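Local coordinates for Serine/threonine-protein kinase BRSK1 (Mus musculus, PDB 5IRI) that probably phosphorylates protein substrates as a serine/threonine kinase, its C-terminal fragment carrying an autoinhibitory sequence and a kinase-associated KA1 domain, at residues A[9-14]-A[118-123]; A[36-41]-A[52-57]; A[100-105]-A[114-119]. All blocks are in the same frame, centred on the assembly; numbering follows the deposited sequence.

Interaction 1 (A[9-14]-A[118-123]); sequences FISLDK and TIQAQL
The hydroxyl of Ser11 donates a hydrogen bond to the side-chain amide of Gln120, OG to OE1 at 3.0 Å, a bond that links strand 9-12 to helix 109-124. The donor lies in the carbonyl plane on a lone pair of OE1, and the C=O...OG angle of 105° means that the hydroxyl meets the amide oxygen from its flank. Two torsions bring the partners together. Ser11 carries OG opposite its backbone N (chi1 176°), which sends the hydroxyl toward the helix, while Gln120 stretches out beyond CG with chi2 at -169°, so that the extended side chain carries its amide across most of the 8.4 Å between the CA atoms of Ser11 and Gln120. The glutamine side chain also touches Ile18 and Leu20 of strand 17-22, the strand that pairs with 9-12 and runs between it and the rest of the sheet. Here the helix reaches past that neighbour to the outermost strand of the antiparallel sheet. Only 79 Å² is buried between the two segments, and Ser11 stays partly exposed while Gln120 is buried. A long side chain with a polar end thus suits the edge of a helix-sheet interface: the side chain runs past apolar neighbours, and its amide oxygen finds a donor on a partly exposed edge strand.

Interaction 2 (A[36-41]-A[52-57]); sequences HAFLSI and TSFRAE
Phe38 points one ring edge at Phe54, its CE2 resting 3.7 Å from Phe54 CB and 3.9 Å from Phe54 CG. The two rings form an offset edge-to-face pair, with centroids 5.8 Å apart and planes at 78°, in which the helix residue supplies the edge and the strand residue the face. The offset matters: CE2 sits by the root of the Phe54 side chain, where CB and CG lie near the plane of the Phe38 ring. On the other flank of the same ring, CE1 approaches Ala56 CB at 4.1 Å, so that the ring end lies against both Phe54 and Ala56. These two residues are two apart on strand 53-58 and both direct their CB toward the helix, whereas the intervening Arg55 turns away and meets Gln74 through its NE. The contact belongs to the helix-on-sheet layering of the KA1 domain, where helices 27-40 and 109-124 lie against one antiparallel sheet. Phe38 shows this in its wider surroundings: Phe73 and Val75 of the adjacent strand touch it, as does Ile119 of the second helix, and its ring also meets that of His46. Phe54 in turn packs on Val35 and Lys31, about one and two turns before Phe38 in helix 27-40. Phe38 has CG opposite its carbonyl carbon (chi1 -75°), an orientation that carries the ring from the helix onto the strand.

Interaction 3 (A[100-105]-A[114-119]); sequences VTFTLI and RVVETI
Val116 lays its CG1 methyl over one face of the Phe102 ring, 3.8 Å from the centroid and 16° off the ring normal, a CH-pi contact that joins helix 109-124 to strand 98-106. The valine has CG1 anti to its backbone N (chi1 168°), which places that methyl over the ring. CG1 is displaced toward the rim on the CD1 side, and the second methyl, CG2, lies on the same face, nearer the root, 3.7 Å from Phe102 CD2. Both branches thus cover one face. Ile119, one helical turn further on, meets a different part of the same ring: its CG2 comes to the edge, near the ring plane, 3.5 Å from Phe102 CZ, while its CD1 lies beside CE2. Because Val116 and Ile119 are three apart, they face the sheet together, one over the ring and the other at its far end. Phe102 stands on a strand flanked on either side in the sheet by strands 17-22 and 71-79; Val116 also touches Ile18 of the former, and Phe102 touches Val75 of the latter.

The outer side of the helix is polar and more open to solvent. Glu117 turns away from the strand, forming a salt bridge with Arg114, NE to OE1 at 3.6 Å, and another with Lys113 through OE2. Thr118, an exposed residue, returns its OG1 to Arg114 O at 2.8 Å. That carbonyl oxygen also accepts the helical bond from Thr118 N, and the two donors reach it from opposite faces of its plane. The division of chemistry implies an amphipathic helix: its branched aliphatic side packs on an aromatic ring, its charged groups pair with one another, and the threonine hydroxyl turns back onto the helix backbone.

Overall arrangement
Interactions 1 and 3 use the same helix, 109-124, against different strands of one antiparallel sheet, whereas interaction 2 brings helix 27-40 to the same sheet, across the chain's centre from interaction 1. Interactions 2 and 3 are buried and wholly apolar across their segments; interaction 3 lies nearest the centre of the chain, its own centre about 3 Å away. Interaction 1, at the outermost strand, is smaller, partly exposed and polar. The two helices also meet: Ile119 CD1 lies 3.7 Å from Phe38 CE1, connecting the aromatic packing of interactions 2 and 3. The example illustrates how one helix-on-sheet layer can change from hydrocarbon contacts at its centre to hydrogen bonding at its edge.

Interaction 1 (A[9-14]-A[118-123])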
ATOM      1  N   PHE A   9      10.205   9.507  -8.369  1.00 71.17           N
ATOM      2  CA  PHE A   9       9.071   8.729  -7.922  1.00 61.45           C
ATOM      3  C   PHE A   9       7.910   9.244  -8.751  1.00 63.91           C
ATOM      4  O   PHE A   9       7.820  10.445  -9.007  1.00 65.50           O
ATOM      5  CB  PHE A   9       8.805   8.877  -6.383  1.00 41.91           C
ATOM      6  CG  PHE A   9       7.697   9.871  -6.034  1.00 41.91           C
ATOM      7  CD1 PHE A   9       6.343   9.503  -6.093  1.00 41.91           C
ATOM      8  CD2 PHE A   9       7.997  11.174  -5.648  1.00 41.91           C
ATOM      9  CE1 PHE A   9       5.308  10.426  -5.815  1.00 41.91           C
ATOM     10  CE2 PHE A   9       6.970  12.096  -5.363  1.00 41.91           C
ATOM     11  CZ  PHE A   9       5.628  11.714  -5.453  1.00 41.91           C
ATOM     12  N   ILE A  10       7.043   8.348  -9.203  1.00 44.87           N
ATOM     13  CA  ILE A  10       5.857   8.716  -9.970  1.00 42.00           C
ATOM     14  C   ILE A  10       4.658   8.007  -9.356  1.00 44.70           C
ATOM     15  O   ILE A  10       4.711   6.799  -9.120  1.00 55.94           O
ATOM     16  CB  ILE A  10       6.001   8.349 -11.461  1.00 38.50           C
ATOM     17  CG1 ILE A  10       7.213   9.047 -12.096  1.00 40.53           C
ATOM     18  CG2 ILE A  10       4.755   8.743 -12.207  1.00 40.60           C
ATOM     19  CD1 ILE A  10       8.221   8.118 -12.790  1.00 36.32           C
ATOM     20  N   SER A  11       3.581   8.747  -9.114  1.00 46.94           N
ATOM     21  CA  SER A  11       2.421   8.264  -8.367  1.00 46.18           C
ATOM     22  C   SER A  11       1.172   8.410  -9.225  1.00 56.45           C
ATOM     23  O   SER A  11       0.688   9.531  -9.429  1.00 54.91           O
ATOM     24  CB  SER A  11       2.259   9.038  -7.056  1.00 54.71           C
ATOM     25  OG  SER A  11       1.088   8.642  -6.348  1.00 62.26           O
ATOM     26  N   LEU A  12       0.631   7.279  -9.696  1.00 63.35           N
ATOM     27  CA  LEU A  12      -0.541   7.240 -10.574  1.00 58.06           C
ATOM     28  C   LEU A  12      -1.767   6.709  -9.831  1.00 60.06           C
ATOM     29  O   LEU A  12      -1.843   5.511  -9.532  1.00 62.41           O
ATOM     30  CB  LEU A  12      -0.269   6.378 -11.797  1.00 46.26           C
ATOM     31  CG  LEU A  12      -1.584   6.269 -12.553  1.00 60.42           C
ATOM     32  CD1 LEU A  12      -2.052   7.653 -13.047  1.00 61.42           C
ATOM     33  CD2 LEU A  12      -1.388   5.319 -13.689  1.00 55.00           C
ATOM     34  N   ASP A  13      -2.741   7.595  -9.580  1.00 64.00           N
ATOM     35  CA  ASP A  13      -4.004   7.255  -8.908  1.00 58.61           C
ATOM     36  C   ASP A  13      -5.034   6.827  -9.950  1.00 67.80           C
ATOM     37  O   ASP A  13      -6.009   7.526 -10.233  1.00 73.88           O
ATOM     38  CB  ASP A  13      -4.508   8.440  -8.088  1.00 56.97           C
ATOM     39  CG  ASP A  13      -5.766   8.123  -7.244  1.00 69.44           C
ATOM     40  OD1 ASP A  13      -6.566   7.225  -7.589  1.00 71.52           O
ATOM     41  OD2 ASP A  13      -5.971   8.810  -6.218  1.00 70.00           O
ATOM     42  N   LYS A  14      -4.809   5.645 -10.522  1.00 72.79           N
ATOM     43  CA  LYS A  14      -5.806   5.030 -11.394  1.00 72.82           C
ATOM     44  C   LYS A  14      -6.973   4.577 -10.512  1.00 69.94           C
ATOM     45  O   LYS A  14      -7.039   4.860  -9.310  1.00 73.13           O
ATOM     46  CB  LYS A  14      -5.228   3.819 -12.126  1.00 59.90           C
ATOM     47  CG  LYS A  14      -5.893   3.506 -13.473  1.00 63.55           C
ATOM     48  CD  LYS A  14      -5.396   2.196 -14.103  1.00 65.78           C
ATOM     49  CE  LYS A  14      -4.369   2.421 -15.224  1.00 62.22           C
ATOM     50  NZ  LYS A  14      -4.173   1.183 -16.073  1.00 60.29           N
ATOM     51  N   THR A 118      -0.250   7.515   3.009  1.00 40.48           N
ATOM     52  CA  THR A 118       0.643   7.235   4.118  1.00 40.75           C
ATOM     53  C   THR A 118       1.749   6.271   3.706  1.00 47.14           C
ATOM     54  O   THR A 118       2.925   6.504   4.007  1.00 46.51           O
ATOM     55  CB  THR A 118      -0.167   6.682   5.277  1.00 42.00           C
ATOM     56  OG1 THR A 118      -1.275   7.562   5.524  1.00 49.03           O
ATOM     57  CG2 THR A 118       0.700   6.557   6.512  1.00 34.77           C
ATOM     58  N   ILE A 119       1.400   5.219   2.960  1.00 42.95           N
ATOM     59  CA  ILE A 119       2.392   4.213   2.601  1.00 38.37           C
ATOM     60  C   ILE A 119       3.402   4.782   1.615  1.00 42.42           C
ATOM     61  O   ILE A 119       4.616   4.646   1.805  1.00 44.74           O
ATOM     62  CB  ILE A 119       1.702   2.958   2.050  1.00 39.47           C
ATOM     63  CG1 ILE A 119       0.788   2.343   3.104  1.00 43.66           C
ATOM     64  CG2 ILE A 119       2.713   1.946   1.644  1.00 34.42           C
ATOM     65  CD1 ILE A 119      -0.004   1.177   2.583  1.00 41.37           C
ATOM     66  N   GLN A 120       2.927   5.417   0.542  1.00 43.99           N
ATOM     67  CA  GLN A 120       3.857   6.044  -0.394  1.00 43.82           C
ATOM     68  C   GLN A 120       4.781   7.033   0.297  1.00 42.70           C
ATOM     69  O   GLN A 120       5.924   7.214  -0.133  1.00 42.62           O
ATOM     70  CB  GLN A 120       3.098   6.765  -1.495  1.00 44.31           C
ATOM     71  CG  GLN A 120       2.191   5.896  -2.315  1.00 46.60           C
ATOM     72  CD  GLN A 120       1.682   6.624  -3.537  1.00 49.00           C
ATOM     73  OE1 GLN A 120       1.445   7.823  -3.498  1.00 57.70           O
ATOM     74  NE2 GLN A 120       1.531   5.904  -4.635  1.00 48.42           N
ATOM     75  N   ALA A 121       4.303   7.690   1.354  1.00 46.70           N
ATOM     76  CA  ALA A 121       5.118   8.689   2.033  1.00 46.29           C
ATOM     77  C   ALA A 121       6.370   8.070   2.629  1.00 45.64           C
ATOM     78  O   ALA A 121       7.464   8.624   2.495  1.00 47.35           O
ATOM     79  CB  ALA A 121       4.294   9.384   3.109  1.00 46.04           C
ATOM     80  N   GLN A 122       6.233   6.927   3.296  1.00 50.37           N
ATOM     81  CA  GLN A 122       7.423   6.275   3.820  1.00 46.03           C
ATOM     82  C   GLN A 122       8.322   5.825   2.696  1.00 43.64           C
ATOM     83  O   GLN A 122       9.545   5.797   2.850  1.00 48.09           O
ATOM     84  CB  GLN A 122       7.039   5.093   4.695  1.00 44.77           C
ATOM     85  CG  GLN A 122       8.192   4.563   5.555  1.00 58.67           C
ATOM     86  CD  GLN A 122       8.496   5.446   6.764  1.00 63.62           C
ATOM     87  OE1 GLN A 122       7.685   5.553   7.696  1.00 61.73           O
ATOM     88  NE2 GLN A 122       9.674   6.078   6.755  1.00 63.13           N
ATOM     89  N   LEU A 123       7.727   5.506   1.550  1.00 46.54           N
ATOM     90  CA  LEU A 123       8.464   4.990   0.411  1.00 45.26           C
ATOM     91  C   LEU A 123       9.311   6.055  -0.262  1.00 43.66           C
ATOM     92  O   LEU A 123      10.184   5.718  -1.062  1.00 51.22           O
ATOM     93  CB  LEU A 123       7.482   4.357  -0.577  1.00 39.40           C
ATOM     94  CG  LEU A 123       7.242   2.859  -0.362  1.00 36.69           C
ATOM     95  CD1 LEU A 123       6.212   2.287  -1.311  1.00 41.22           C
ATOM     96  CD2 LEU A 123       8.554   2.137  -0.538  1.00 38.48           C
TER

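Interaction 2 (A[36-41]-A[52-57])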
ATOM      1  N   HIS A  36       7.374  -1.259   7.600  1.00 45.72           N
ATOM      2  CA  HIS A  36       7.367  -0.170   8.571  1.00 49.84           C
ATOM      3  C   HIS A  36       6.049   0.589   8.521  1.00 51.41           C
ATOM      4  O   HIS A  36       5.438   0.854   9.560  1.00 55.11           O
ATOM      5  CB  HIS A  36       8.549   0.769   8.306  1.00 50.11           C
ATOM      6  CG  HIS A  36       8.841   1.730   9.422  1.00 59.14           C
ATOM      7  ND1 HIS A  36       8.499   3.068   9.368  1.00 66.92           N
ATOM      8  CD2 HIS A  36       9.461   1.553  10.613  1.00 62.75           C
ATOM      9  CE1 HIS A  36       8.882   3.666  10.482  1.00 63.96           C
ATOM     10  NE2 HIS A  36       9.471   2.770  11.255  1.00 67.85           N
ATOM     11  N   ALA A  37       5.581   0.922   7.315  1.00 52.47           N
ATOM     12  CA  ALA A  37       4.333   1.665   7.181  1.00 50.93           C
ATOM     13  C   ALA A  37       3.147   0.858   7.699  1.00 50.43           C
ATOM     14  O   ALA A  37       2.276   1.403   8.391  1.00 50.65           O
ATOM     15  CB  ALA A  37       4.126   2.069   5.722  1.00 41.33           C
ATOM     16  N   PHE A  38       3.086  -0.438   7.367  1.00 43.56           N
ATOM     17  CA  PHE A  38       1.994  -1.271   7.858  1.00 45.34           C
ATOM     18  C   PHE A  38       1.937  -1.225   9.378  1.00 53.91           C
ATOM     19  O   PHE A  38       0.880  -0.981   9.974  1.00 58.10           O
ATOM     20  CB  PHE A  38       2.174  -2.709   7.379  1.00 45.96           C
ATOM     21  CG  PHE A  38       1.848  -2.915   5.936  1.00 45.58           C
ATOM     22  CD1 PHE A  38       1.049  -2.016   5.251  1.00 47.68           C
ATOM     23  CD2 PHE A  38       2.337  -4.022   5.257  1.00 41.57           C
ATOM     24  CE1 PHE A  38       0.745  -2.225   3.911  1.00 43.03           C
ATOM     25  CE2 PHE A  38       2.036  -4.230   3.920  1.00 38.41           C
ATOM     26  CZ  PHE A  38       1.246  -3.339   3.254  1.00 38.53           C
ATOM     27  N   LEU A  39       3.087  -1.440  10.016  1.00 46.45           N
ATOM     28  CA  LEU A  39       3.156  -1.416  11.470  1.00 48.11           C
ATOM     29  C   LEU A  39       2.706  -0.069  12.018  1.00 52.19           C
ATOM     30  O   LEU A  39       1.834   0.005  12.890  1.00 52.81           O
ATOM     31  CB  LEU A  39       4.583  -1.727  11.906  1.00 44.91           C
ATOM     32  CG  LEU A  39       4.968  -3.196  12.139  1.00 48.12           C
ATOM     33  CD1 LEU A  39       4.069  -4.197  11.424  1.00 46.19           C
ATOM     34  CD2 LEU A  39       6.415  -3.415  11.740  1.00 40.04           C
ATOM     35  N   SER A  40       3.268   1.011  11.481  1.00 49.77           N
ATOM     36  CA  SER A  40       3.023   2.339  12.021  1.00 50.21           C
ATOM     37  C   SER A  40       1.552   2.727  11.933  1.00 48.51           C
ATOM     38  O   SER A  40       1.034   3.430  12.806  1.00 54.58           O
ATOM     39  CB  SER A  40       3.885   3.346  11.278  1.00 51.42           C
ATOM     40  OG  SER A  40       3.069   4.110  10.410  1.00 53.61           O
ATOM     41  N   ILE A  41       0.858   2.298  10.892  1.00 49.41           N
ATOM     42  CA  ILE A  41      -0.562   2.625  10.842  1.00 49.52           C
ATOM     43  C   ILE A  41      -1.277   1.773  11.867  1.00 56.80           C
ATOM     44  O   ILE A  41      -1.200   0.529  11.833  1.00 55.12           O
ATOM     45  CB  ILE A  41      -1.152   2.445   9.438  1.00 48.22           C
ATOM     46  CG1 ILE A  41      -0.483   3.415   8.461  1.00 47.59           C
ATOM     47  CG2 ILE A  41      -2.638   2.668   9.505  1.00 46.39           C
ATOM     48  CD1 ILE A  41      -0.971   3.307   7.038  1.00 43.26           C
ATOM     49  N   THR A  52       7.399 -10.877  -2.429  1.00 36.78           N
ATOM     50  CA  THR A  52       7.178  -9.510  -2.894  1.00 35.90           C
ATOM     51  C   THR A  52       5.705  -9.096  -2.985  1.00 38.44           C
ATOM     52  O   THR A  52       5.377  -8.218  -3.787  1.00 38.85           O
ATOM     53  CB  THR A  52       7.776  -9.263  -4.284  1.00 36.95           C
ATOM     54  OG1 THR A  52       7.028 -10.002  -5.260  1.00 38.90           O
ATOM     55  CG2 THR A  52       9.247  -9.639  -4.342  1.00 31.42           C
ATOM     56  N   SER A  53       4.794  -9.684  -2.216  1.00 34.86           N
ATOM     57  CA  SER A  53       3.457  -9.120  -2.188  1.00 32.31           C
ATOM     58  C   SER A  53       2.864  -9.260  -0.796  1.00 37.55           C
ATOM     59  O   SER A  53       3.280 -10.108   0.001  1.00 38.42           O
ATOM     60  CB  SER A  53       2.547  -9.760  -3.224  1.00 32.66           C
ATOM     61  OG  SER A  53       2.386 -11.117  -2.941  1.00 40.66           O
ATOM     62  N   PHE A  54       1.893  -8.405  -0.512  1.00 32.34           N
ATOM     63  CA  PHE A  54       1.331  -8.318   0.816  1.00 36.37           C
ATOM     64  C   PHE A  54      -0.164  -8.117   0.699  1.00 34.77           C
ATOM     65  O   PHE A  54      -0.656  -7.641  -0.322  1.00 39.00           O
ATOM     66  CB  PHE A  54       1.921  -7.151   1.605  1.00 38.71           C
ATOM     67  CG  PHE A  54       3.417  -7.192   1.765  1.00 41.03           C
ATOM     68  CD1 PHE A  54       3.995  -7.877   2.826  1.00 42.30           C
ATOM     69  CD2 PHE A  54       4.241  -6.491   0.894  1.00 39.40           C
ATOM     70  CE1 PHE A  54       5.374  -7.887   2.996  1.00 44.64           C
ATOM     71  CE2 PHE A  54       5.621  -6.492   1.053  1.00 41.52           C
ATOM     72  CZ  PHE A  54       6.194  -7.190   2.104  1.00 45.97           C
ATOM     73  N   ARG A  55      -0.883  -8.484   1.758  1.00 31.11           N
ATOM     74  CA  ARG A  55      -2.259  -8.061   1.944  1.00 31.12           C
ATOM     75  C   ARG A  55      -2.367  -7.275   3.242  1.00 33.29           C
ATOM     76  O   ARG A  55      -1.476  -7.311   4.101  1.00 33.25           O
ATOM     77  CB  ARG A  55      -3.224  -9.233   1.947  1.00 30.33           C
ATOM     78  CG  ARG A  55      -3.259  -9.986   0.641  1.00 34.81           C
ATOM     79  CD  ARG A  55      -4.688 -10.294   0.235  1.00 41.66           C
ATOM     80  NE  ARG A  55      -4.752 -10.998  -1.042  1.00 51.41           N
ATOM     81  CZ  ARG A  55      -4.817 -12.320  -1.162  1.00 53.56           C
ATOM     82  NH1 ARG A  55      -4.838 -13.091  -0.078  1.00 43.36           N
ATOM     83  NH2 ARG A  55      -4.866 -12.866  -2.367  1.00 53.73           N
ATOM     84  N   ALA A  56      -3.454  -6.524   3.364  1.00 29.15           N
ATOM     85  CA  ALA A  56      -3.558  -5.587   4.466  1.00 32.08           C
ATOM     86  C   ALA A  56      -5.017  -5.271   4.709  1.00 36.13           C
ATOM     87  O   ALA A  56      -5.791  -5.108   3.757  1.00 34.38           O
ATOM     88  CB  ALA A  56      -2.778  -4.304   4.175  1.00 36.36           C
ATOM     89  N   GLU A  57      -5.378  -5.193   5.992  1.00 36.14           N
ATOM     90  CA  GLU A  57      -6.711  -4.795   6.416  1.00 38.44           C
ATOM     91  C   GLU A  57      -6.617  -3.572   7.311  1.00 42.36           C
ATOM     92  O   GLU A  57      -5.882  -3.576   8.303  1.00 46.70           O
ATOM     93  CB  GLU A  57      -7.423  -5.913   7.156  1.00 45.64           C
ATOM     94  CG  GLU A  57      -8.902  -5.680   7.272  1.00 50.45           C
ATOM     95  CD  GLU A  57      -9.607  -6.793   8.011  1.00 62.51           C
ATOM     96  OE1 GLU A  57      -9.159  -7.129   9.131  1.00 66.36           O
ATOM     97  OE2 GLU A  57     -10.603  -7.328   7.469  1.00 63.40           O
TER

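Interaction 3 (A[100-105]-A[114-119])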
ATOM      1  N   VAL A 100       5.245  -0.360  -7.352  1.00 33.87           N
ATOM      2  CA  VAL A 100       4.414  -0.871  -6.268  1.00 32.32           C
ATOM      3  C   VAL A 100       2.968  -0.653  -6.672  1.00 33.67           C
ATOM      4  O   VAL A 100       2.546   0.484  -6.913  1.00 33.93           O
ATOM      5  CB  VAL A 100       4.723  -0.187  -4.924  1.00 34.69           C
ATOM      6  CG1 VAL A 100       3.951  -0.839  -3.801  1.00 32.60           C
ATOM      7  CG2 VAL A 100       6.204  -0.241  -4.616  1.00 31.89           C
ATOM      8  N   THR A 101       2.213  -1.732  -6.751  1.00 34.39           N
ATOM      9  CA  THR A 101       0.802  -1.676  -7.096  1.00 37.35           C
ATOM     10  C   THR A 101      -0.030  -1.827  -5.824  1.00 37.91           C
ATOM     11  O   THR A 101       0.172  -2.776  -5.057  1.00 37.40           O
ATOM     12  CB  THR A 101       0.477  -2.778  -8.102  1.00 37.74           C
ATOM     13  OG1 THR A 101       1.471  -2.782  -9.135  1.00 38.44           O
ATOM     14  CG2 THR A 101      -0.888  -2.570  -8.712  1.00 36.84           C
ATOM     15  N   PHE A 102      -0.944  -0.888  -5.594  1.00 36.07           N
ATOM     16  CA  PHE A 102      -1.889  -0.947  -4.480  1.00 33.48           C
ATOM     17  C   PHE A 102      -3.259  -1.258  -5.062  1.00 35.92           C
ATOM     18  O   PHE A 102      -3.824  -0.445  -5.797  1.00 41.80           O
ATOM     19  CB  PHE A 102      -1.937   0.366  -3.701  1.00 31.32           C
ATOM     20  CG  PHE A 102      -0.673   0.701  -2.998  1.00 33.30           C
ATOM     21  CD1 PHE A 102       0.319   1.421  -3.633  1.00 37.13           C
ATOM     22  CD2 PHE A 102      -0.473   0.317  -1.692  1.00 34.82           C
ATOM     23  CE1 PHE A 102       1.503   1.744  -2.990  1.00 33.44           C
ATOM     24  CE2 PHE A 102       0.714   0.642  -1.040  1.00 38.67           C
ATOM     25  CZ  PHE A 102       1.702   1.359  -1.702  1.00 34.17           C
ATOM     26  N   THR A 103      -3.805  -2.413  -4.725  1.00 32.92           N
ATOM     27  CA  THR A 103      -5.030  -2.894  -5.345  1.00 33.08           C
ATOM     28  C   THR A 103      -6.124  -3.017  -4.303  1.00 34.87           C
ATOM     29  O   THR A 103      -5.962  -3.729  -3.306  1.00 40.56           O
ATOM     30  CB  THR A 103      -4.813  -4.244  -6.001  1.00 35.59           C
ATOM     31  OG1 THR A 103      -3.595  -4.217  -6.751  1.00 40.78           O
ATOM     32  CG2 THR A 103      -5.958  -4.550  -6.905  1.00 37.00           C
ATOM     33  N   LEU A 104      -7.239  -2.344  -4.543  1.00 35.80           N
ATOM     34  CA  LEU A 104      -8.340  -2.373  -3.597  1.00 37.23           C
ATOM     35  C   LEU A 104      -9.104  -3.679  -3.749  1.00 38.43           C
ATOM     36  O   LEU A 104      -9.499  -4.044  -4.857  1.00 41.46           O
ATOM     37  CB  LEU A 104      -9.251  -1.173  -3.821  1.00 37.13           C
ATOM     38  CG  LEU A 104     -10.463  -1.032  -2.920  1.00 38.25           C
ATOM     39  CD1 LEU A 104     -10.056  -1.070  -1.464  1.00 37.01           C
ATOM     40  CD2 LEU A 104     -11.145   0.269  -3.252  1.00 39.85           C
ATOM     41  N   ILE A 105      -9.276  -4.394  -2.640  1.00 36.83           N
ATOM     42  CA  ILE A 105     -10.057  -5.624  -2.595  1.00 41.10           C
ATOM     43  C   ILE A 105     -11.474  -5.349  -2.123  1.00 43.95           C
ATOM     44  O   ILE A 105     -12.442  -5.819  -2.721  1.00 45.74           O
ATOM     45  CB  ILE A 105      -9.359  -6.678  -1.699  1.00 43.97           C
ATOM     46  CG1 ILE A 105      -8.009  -7.085  -2.290  1.00 42.59           C
ATOM     47  CG2 ILE A 105     -10.199  -7.913  -1.552  1.00 36.67           C
ATOM     48  CD1 ILE A 105      -7.258  -8.074  -1.436  1.00 39.81           C
ATOM     49  N   ARG A 114      -6.080   7.399   1.478  1.00 44.73           N
ATOM     50  CA  ARG A 114      -5.322   7.944   2.612  1.00 49.23           C
ATOM     51  C   ARG A 114      -4.319   6.934   3.162  1.00 49.11           C
ATOM     52  O   ARG A 114      -3.199   7.303   3.535  1.00 50.89           O
ATOM     53  CB  ARG A 114      -6.252   8.371   3.753  1.00 57.64           C
ATOM     54  CG  ARG A 114      -7.386   9.313   3.411  1.00 60.88           C
ATOM     55  CD  ARG A 114      -6.891  10.606   2.792  1.00 66.77           C
ATOM     56  NE  ARG A 114      -7.276  10.663   1.388  1.00 72.89           N
ATOM     57  CZ  ARG A 114      -8.488  11.002   0.966  1.00 78.56           C
ATOM     58  NH1 ARG A 114      -8.768  11.014  -0.334  1.00 85.30           N
ATOM     59  NH2 ARG A 114      -9.425  11.329   1.848  1.00 70.63           N
ATOM     60  N   VAL A 115      -4.731   5.672   3.289  1.00 50.02           N
ATOM     61  CA  VAL A 115      -3.807   4.625   3.713  1.00 44.08           C
ATOM     62  C   VAL A 115      -2.664   4.502   2.720  1.00 43.44           C
ATOM     63  O   VAL A 115      -1.487   4.452   3.098  1.00 41.08           O
ATOM     64  CB  VAL A 115      -4.550   3.290   3.861  1.00 41.01           C
ATOM     65  CG1 VAL A 115      -3.578   2.213   4.261  1.00 42.30           C
ATOM     66  CG2 VAL A 115      -5.670   3.413   4.868  1.00 43.62           C
ATOM     67  N   VAL A 116      -2.997   4.450   1.430  1.00 40.22           N
ATOM     68  CA  VAL A 116      -1.968   4.293   0.414  1.00 41.20           C
ATOM     69  C   VAL A 116      -1.029   5.487   0.428  1.00 45.00           C
ATOM     70  O   VAL A 116       0.194   5.341   0.290  1.00 44.66           O
ATOM     71  CB  VAL A 116      -2.613   4.086  -0.963  1.00 40.27           C
ATOM     72  CG1 VAL A 116      -1.585   4.209  -2.053  1.00 39.06           C
ATOM     73  CG2 VAL A 116      -3.243   2.729  -1.019  1.00 40.09           C
ATOM     74  N   GLU A 117      -1.584   6.686   0.627  1.00 48.65           N
ATOM     75  CA  GLU A 117      -0.759   7.891   0.674  1.00 50.90           C
ATOM     76  C   GLU A 117       0.243   7.807   1.807  1.00 48.04           C
ATOM     77  O   GLU A 117       1.451   8.003   1.608  1.00 46.83           O
ATOM     78  CB  GLU A 117      -1.639   9.128   0.828  1.00 50.39           C
ATOM     79  CG  GLU A 117      -2.123   9.660  -0.491  1.00 52.61           C
ATOM     80  CD  GLU A 117      -3.292  10.597  -0.347  1.00 63.54           C
ATOM     81  OE1 GLU A 117      -3.757  10.820   0.800  1.00 63.72           O
ATOM     82  OE2 GLU A 117      -3.736  11.106  -1.397  1.00 67.62           O
ATOM     83  N   THR A 118      -0.250   7.515   3.009  1.00 40.48           N
ATOM     84  CA  THR A 118       0.643   7.235   4.118  1.00 40.75           C
ATOM     85  C   THR A 118       1.749   6.271   3.706  1.00 47.14           C
ATOM     86  O   THR A 118       2.925   6.504   4.007  1.00 46.51           O
ATOM     87  CB  THR A 118      -0.167   6.682   5.277  1.00 42.00           C
ATOM     88  OG1 THR A 118      -1.275   7.562   5.524  1.00 49.03           O
ATOM     89  CG2 THR A 118       0.700   6.557   6.512  1.00 34.77           C
ATOM     90  N   ILE A 119       1.400   5.219   2.960  1.00 42.95           N
ATOM     91  CA  ILE A 119       2.392   4.213   2.601  1.00 38.37           C
ATOM     92  C   ILE A 119       3.402   4.782   1.615  1.00 42.42           C
ATOM     93  O   ILE A 119       4.616   4.646   1.805  1.00 44.74           O
ATOM     94  CB  ILE A 119       1.702   2.958   2.050  1.00 39.47           C
ATOM     95  CG1 ILE A 119       0.788   2.343   3.104  1.00 43.66           C
ATOM     96  CG2 ILE A 119       2.713   1.946   1.644  1.00 34.42           C
ATOM     97  CD1 ILE A 119      -0.004   1.177   2.583  1.00 41.37           C
TER